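Local coordinates for protein endoglucanase E-5 (Thermobifida fusca, PDB 2CKS) that hydrolyses internal beta-1,4-glucosidic linkages of cellulose, lichenin and cereal beta-D-glucans through its family 5 glycoside hydrolase catalytic domain, at residues S46-L51 against H83-M88; E6-V11 against K56-R61. All blocks are in the same frame, centred on the assembly; numbering follows the deposited sequence. Where two conformers were deposited one is given.

Contact 1. Residues S46-L51 against H83-M88. With ZN (zinc ion), chain D.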
loop_
_atom_site.group_PDB
_atom_site.type_symbol
_atom_site.label_atom_id
_atom_site.label_comp_id
_atom_site.label_asym_id
_atom_site.label_seq_id
_atom_site.Cartn_x
_atom_site.Cartn_y
_atom_site.Cartn_z
ATOM N N SER A 46 15.912 10.522 9.638
ATOM C CA SER A 46 16.908 9.471 9.483
ATOM C C SER A 46 16.365 8.174 8.855
ATOM O O SER A 46 16.974 7.623 7.934
ATOM C CB SER A 46 17.558 9.167 10.827
ATOM O OG SER A 46 18.657 8.310 10.652
ATOM N N SER A 47 15.236 7.679 9.349
ATOM C CA SER A 47 14.709 6.403 8.855
ATOM C C SER A 47 14.181 6.510 7.435
ATOM O O SER A 47 14.291 5.562 6.654
ATOM C CB SER A 47 13.622 5.840 9.776
ATOM O OG SER A 47 12.404 6.542 9.641
ATOM N N LEU A 48 13.607 7.660 7.094
ATOM C CA LEU A 48 13.077 7.875 5.747
ATOM C C LEU A 48 14.204 8.138 4.745
ATOM O O LEU A 48 14.144 7.675 3.608
ATOM C CB LEU A 48 12.033 9.000 5.734
ATOM C CG LEU A 48 10.767 8.672 6.538
ATOM C CD1 LEU A 48 9.801 9.828 6.500
ATOM C CD2 LEU A 48 10.088 7.403 6.049
ATOM N N ASP A 49 15.263 8.831 5.166
ATOM C CA ASP A 49 16.433 8.974 4.314
ATOM C C ASP A 49 17.007 7.600 3.996
ATOM O O ASP A 49 17.375 7.329 2.872
ATOM C CB ASP A 49 17.524 9.812 4.983
ATOM C CG ASP A 49 17.210 11.293 5.008
ATOM O OD1 ASP A 49 18.070 12.051 5.525
ATOM O OD2 ASP A 49 16.164 11.786 4.550
ATOM N N ALA A 50 17.069 6.723 4.992
ATOM C CA ALA A 50 17.587 5.379 4.781
ATOM C C ALA A 50 16.728 4.628 3.762
ATOM O O ALA A 50 17.244 4.001 2.840
ATOM C CB ALA A 50 17.621 4.632 6.093
ATOM N N LEU A 51 15.411 4.706 3.920
ATOM C CA LEU A 51 14.511 4.009 3.020
ATOM C C LEU A 51 14.713 4.459 1.568
ATOM O O LEU A 51 14.710 3.633 0.655
ATOM C CB LEU A 51 13.058 4.233 3.449
ATOM C CG LEU A 51 11.977 3.573 2.590
ATOM C CD1 LEU A 51 12.152 2.066 2.594
ATOM C CD2 LEU A 51 10.595 3.982 3.089
ATOM N N HIS A 83 -0.074 15.078 5.999
ATOM C CA HIS A 83 0.465 16.120 5.130
ATOM C C HIS A 83 1.982 16.184 5.269
ATOM O O HIS A 83 2.701 16.276 4.283
ATOM C CB HIS A 83 -0.087 17.489 5.512
ATOM C CG HIS A 83 -1.512 17.728 5.121
ATOM N ND1 HIS A 83 -2.018 17.444 3.867
ATOM C CD2 HIS A 83 -2.529 18.289 5.817
ATOM C CE1 HIS A 83 -3.288 17.806 3.818
ATOM N NE2 HIS A 83 -3.621 18.322 4.989
ATOM N N GLN A 84 2.465 16.174 6.510
ATOM C CA GLN A 84 3.889 16.244 6.767
ATOM C C GLN A 84 4.618 15.059 6.152
ATOM O O GLN A 84 5.655 15.232 5.532
ATOM C CB GLN A 84 4.143 16.302 8.266
ATOM C CG GLN A 84 5.576 16.529 8.649
ATOM C CD GLN A 84 5.697 16.713 10.138
ATOM O OE1 GLN A 84 5.297 15.837 10.906
ATOM N NE2 GLN A 84 6.193 17.871 10.559
ATOM N N LEU A 85 4.057 13.858 6.293
ATOM C CA LEU A 85 4.709 12.667 5.768
ATOM C C LEU A 85 4.676 12.634 4.238
ATOM O O LEU A 85 5.611 12.174 3.611
ATOM C CB LEU A 85 4.083 11.404 6.350
ATOM C CG LEU A 85 4.395 11.134 7.832
ATOM C CD1 LEU A 85 3.423 10.087 8.374
ATOM C CD2 LEU A 85 5.828 10.692 8.017
ATOM N N ILE A 86 3.604 13.129 3.633
ATOM C CA ILE A 86 3.532 13.205 2.175
ATOM C C ILE A 86 4.625 14.126 1.649
ATOM O O ILE A 86 5.294 13.802 0.675
ATOM C CB ILE A 86 2.139 13.688 1.712
ATOM C CG1 ILE A 86 1.098 12.592 1.953
ATOM C CG2 ILE A 86 2.138 14.057 0.215
ATOM C CD1 ILE A 86 -0.316 13.107 1.961
ATOM N N ASP A 87 4.792 15.279 2.287
ATOM C CA ASP A 87 5.844 16.218 1.907
ATOM C C ASP A 87 7.236 15.630 2.132
ATOM O O ASP A 87 8.115 15.796 1.302
ATOM C CB ASP A 87 5.711 17.535 2.676
ATOM C CG ASP A 87 4.499 18.338 2.253
ATOM O OD1 ASP A 87 3.931 18.041 1.178
ATOM O OD2 ASP A 87 4.039 19.284 2.941
ATOM N N MET A 88 7.428 14.922 3.242
ATOM C CA MET A 88 8.724 14.327 3.543
ATOM C C MET A 88 9.087 13.276 2.503
ATOM O O MET A 88 10.213 13.228 2.023
ATOM C CB MET A 88 8.724 13.694 4.936
ATOM C CG MET A 88 8.788 14.690 6.047
ATOM S SD MET A 88 8.805 13.914 7.662
ATOM C CE MET A 88 10.542 13.421 7.792
HETATM ZN ZN ZN D . 17.572 13.926 5.891
#
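Leu48 reaches across from one helix to the other with its CD1 methyl, which lies 3.9 Å from Met88 CE. The two side chains cross at about a right angle and meet through these terminal methyl groups. Met88 is extended through chi2 and then bends at chi3 (80°), a turn that swings CE past the sulfur toward the leucine. A second, looser touch joins Leu48 CD1 to Leu85 CD2 at 4.3 Å; the same methyl thus serves both partners. Leu48 and Met88 are also where the backbones come nearest, yet their CA atoms remain 8.1 Å apart, and only 102 Å² is buried between the segments. The barrel side is the more buried: Leu48 and Leu85 are both buried there and face strand 59-65, Leu85 resting on Leu62.

The outer side is polar and partly exposed. There Asp49, which takes no part in the apolar contact, divides its carboxylate between two partners: OD1 binds the zinc ion at 2.0 Å, together with Asp45, while OD2 forms a salt bridge to Arg92. Both partners would be expected to favour the ionised form. With helices 45-54 and 75-90 flanking strand 59-65 in sequence, this is the packing of successive outer helices around a TIM barrel.

Contact 2. Residues E6-V11 against K56-R61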
loop_
_atom_site.group_PDB
_atom_site.type_symbol
_atom_site.label_atom_id
_atom_site.label_comp_id
_atom_site.label_asym_id
_atom_site.label_seq_id
_atom_site.Cartn_x
_atom_site.Cartn_y
_atom_site.Cartn_z
ATOM N N GLU A 6 11.624 11.342 -10.229
ATOM C CA GLU A 6 12.195 12.034 -11.383
ATOM C C GLU A 6 12.281 11.144 -12.605
ATOM O O GLU A 6 12.130 11.621 -13.739
ATOM C CB GLU A 6 13.570 12.569 -11.034
ATOM C CG GLU A 6 13.462 13.796 -10.150
ATOM C CD GLU A 6 14.678 14.033 -9.281
ATOM O OE1 GLU A 6 14.571 14.914 -8.393
ATOM O OE2 GLU A 6 15.724 13.363 -9.474
ATOM N N ARG A 7 12.529 9.862 -12.377
ATOM C CA ARG A 7 12.750 8.924 -13.462
ATOM C C ARG A 7 11.458 8.456 -14.126
ATOM O O ARG A 7 11.446 8.210 -15.323
ATOM C CB ARG A 7 13.575 7.736 -12.977
ATOM C CG ARG A 7 15.025 8.116 -12.789
ATOM C CD ARG A 7 15.945 6.975 -12.415
ATOM N NE ARG A 7 15.598 6.401 -11.125
ATOM C CZ ARG A 7 14.990 5.230 -10.952
ATOM N NH1 ARG A 7 14.629 4.482 -11.986
ATOM N NH2 ARG A 7 14.725 4.813 -9.725
ATOM N N TYR A 8 10.374 8.358 -13.364
ATOM C CA TYR A 8 9.113 7.855 -13.912
ATOM C C TYR A 8 8.039 8.927 -14.049
ATOM O O TYR A 8 7.085 8.757 -14.810
ATOM C CB TYR A 8 8.592 6.697 -13.071
ATOM C CG TYR A 8 9.585 5.577 -12.882
ATOM C CD1 TYR A 8 10.199 4.965 -13.975
ATOM C CD2 TYR A 8 9.909 5.121 -11.604
ATOM C CE1 TYR A 8 11.104 3.928 -13.799
ATOM C CE2 TYR A 8 10.812 4.090 -11.422
ATOM C CZ TYR A 8 11.405 3.499 -12.517
ATOM O OH TYR A 8 12.301 2.470 -12.345
ATOM N N GLY A 9 8.166 10.021 -13.305
ATOM C CA GLY A 9 7.254 11.140 -13.441
ATOM C C GLY A 9 5.830 10.846 -13.014
ATOM O O GLY A 9 5.574 10.132 -12.047
ATOM N N LYS A 10 4.895 11.401 -13.771
ATOM C CA LYS A 10 3.480 11.324 -13.469
ATOM C C LYS A 10 2.939 9.964 -13.892
ATOM O O LYS A 10 2.483 9.775 -15.024
ATOM C CB LYS A 10 2.765 12.444 -14.215
ATOM C CG LYS A 10 1.314 12.624 -13.875
ATOM C CD LYS A 10 0.689 13.572 -14.890
ATOM C CE LYS A 10 -0.533 14.233 -14.335
ATOM N NZ LYS A 10 -0.860 15.487 -15.057
ATOM N N VAL A 11 2.998 9.004 -12.984
ATOM C CA VAL A 11 2.581 7.657 -13.324
ATOM C C VAL A 11 1.066 7.637 -13.572
ATOM O O VAL A 11 0.316 8.411 -12.986
ATOM C CB VAL A 11 3.007 6.627 -12.256
ATOM C CG1 VAL A 11 4.542 6.521 -12.168
ATOM C CG2 VAL A 11 2.410 6.938 -10.901
ATOM N N LYS A 56 16.802 2.124 -1.441
ATOM C CA LYS A 56 16.417 2.378 -2.835
ATOM C C LYS A 56 14.958 2.046 -3.109
ATOM O O LYS A 56 14.615 1.576 -4.189
ATOM C CB LYS A 56 17.317 1.619 -3.831
ATOM C CG LYS A 56 18.803 1.818 -3.608
ATOM C CD LYS A 56 19.185 3.290 -3.590
ATOM C CE LYS A 56 20.652 3.501 -3.944
ATOM N NZ LYS A 56 21.098 4.897 -3.672
ATOM N N ALA A 57 14.096 2.268 -2.125
ATOM C CA ALA A 57 12.653 2.129 -2.336
ATOM C C ALA A 57 12.176 3.146 -3.363
ATOM O O ALA A 57 12.688 4.255 -3.413
ATOM C CB ALA A 57 11.915 2.325 -1.039
ATOM N N ASP A 58 11.200 2.750 -4.177
ATOM C CA ASP A 58 10.516 3.651 -5.108
ATOM C C ASP A 58 9.340 4.392 -4.479
ATOM O O ASP A 58 8.933 5.451 -4.948
ATOM C CB ASP A 58 9.934 2.860 -6.276
ATOM C CG ASP A 58 10.972 2.148 -7.084
ATOM O OD1 ASP A 58 11.948 2.816 -7.486
ATOM O OD2 ASP A 58 10.895 0.927 -7.374
ATOM N N ILE A 59 8.778 3.798 -3.432
ATOM C CA ILE A 59 7.456 4.168 -2.955
ATOM C C ILE A 59 7.324 3.816 -1.473
ATOM O O ILE A 59 7.930 2.848 -0.988
ATOM C CB ILE A 59 6.405 3.433 -3.840
ATOM C CG1 ILE A 59 4.970 3.851 -3.531
ATOM C CG2 ILE A 59 6.541 1.930 -3.731
ATOM C CD1 ILE A 59 4.014 3.515 -4.676
ATOM N N ILE A 60 6.555 4.629 -0.764
ATOM C CA ILE A 60 6.218 4.397 0.634
ATOM C C ILE A 60 4.706 4.491 0.760
ATOM O O ILE A 60 4.078 5.407 0.227
ATOM C CB ILE A 60 6.922 5.409 1.581
ATOM C CG1 ILE A 60 6.625 5.064 3.051
ATOM C CG2 ILE A 60 6.526 6.841 1.287
ATOM C CD1 ILE A 60 7.461 5.806 4.040
ATOM N N ARG A 61 4.129 3.530 1.458
ATOM C CA ARG A 61 2.719 3.562 1.785
ATOM C C ARG A 61 2.569 4.044 3.220
ATOM O O ARG A 61 3.158 3.473 4.145
ATOM C CB ARG A 61 2.142 2.176 1.604
ATOM C CG ARG A 61 0.711 1.987 2.046
ATOM C CD ARG A 61 0.391 0.554 1.893
ATOM N NE ARG A 61 -0.981 0.127 2.049
ATOM C CZ ARG A 61 -1.388 -0.771 2.944
ATOM N NH1 ARG A 61 -0.582 -1.259 3.879
ATOM N NH2 ARG A 61 -2.635 -1.168 2.915
HETATM O O HOH W 1 13.302 2.143 -9.725
#
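Arg7 and Asp58 are linked through water 1. The water accepts a hydrogen bond from Arg7 NH2 at 3.0 Å and donates one to Asp58 OD1 at 2.7 Å, lying at the edge of the guanidinium and in its plane. Arg7 NH2 and Asp58 OD1 carry opposite charges 4.1 Å apart, too far for a salt bridge, and the guanidinium and carboxylate planes are turned 55° from each other. The bend of Arg7 at chi3 (-63°) brings its guanidinium round to the tyrosine hydroxyl, where Arg7 NH1 makes a weak bond to Tyr8 OH (3.1 Å, 142° at the hydrogen).

These groups lie where the N-terminal helix 4-8 meets the loop leading into strand 59-65, the second strand of the eight-stranded TIM barrel. Asp58 is tied to the first strand as well, since its OD2 accepts a hydrogen bond from Arg29 N; the carboxylate is therefore held at both oxygens.

The Tyr8 ring comes near without close contact: Tyr8 CE2 is 4.3 Å from Asp58 OD1, which lies at the ring edge, near its plane. Tyr8 also packs against Leu28 and Tyr95. Gly9, the first residue after the helix, has positive phi, and its O accepts a hydrogen bond from Tyr95 OH.

How the contacts relate
The centres of contacts 1 and 2 lie 13 Å apart, and their segments alternate along the chain: 6-11, 46-51, 56-61, 83-88. Helix 45-54, strand 59-65 and helix 75-90 follow one another, so segment 56-61 of contact 2 comes between the two helices of contact 1. The contacts also touch directly. Leu48 CD2 and Leu51 CD2 each pack 3.7 Å from Ile60 CD1, and a probable backbone hydrogen bond joins Leu51 O to Ala57 N at 3.2 Å. Contact 1 thus joins neighbouring helices outside the barrel wall, while contact 2 joins the N-terminal segment to the loop just before the strand they flank. Farther along that strand, Arg61 forms a salt bridge with Glu231, the probable nucleophile.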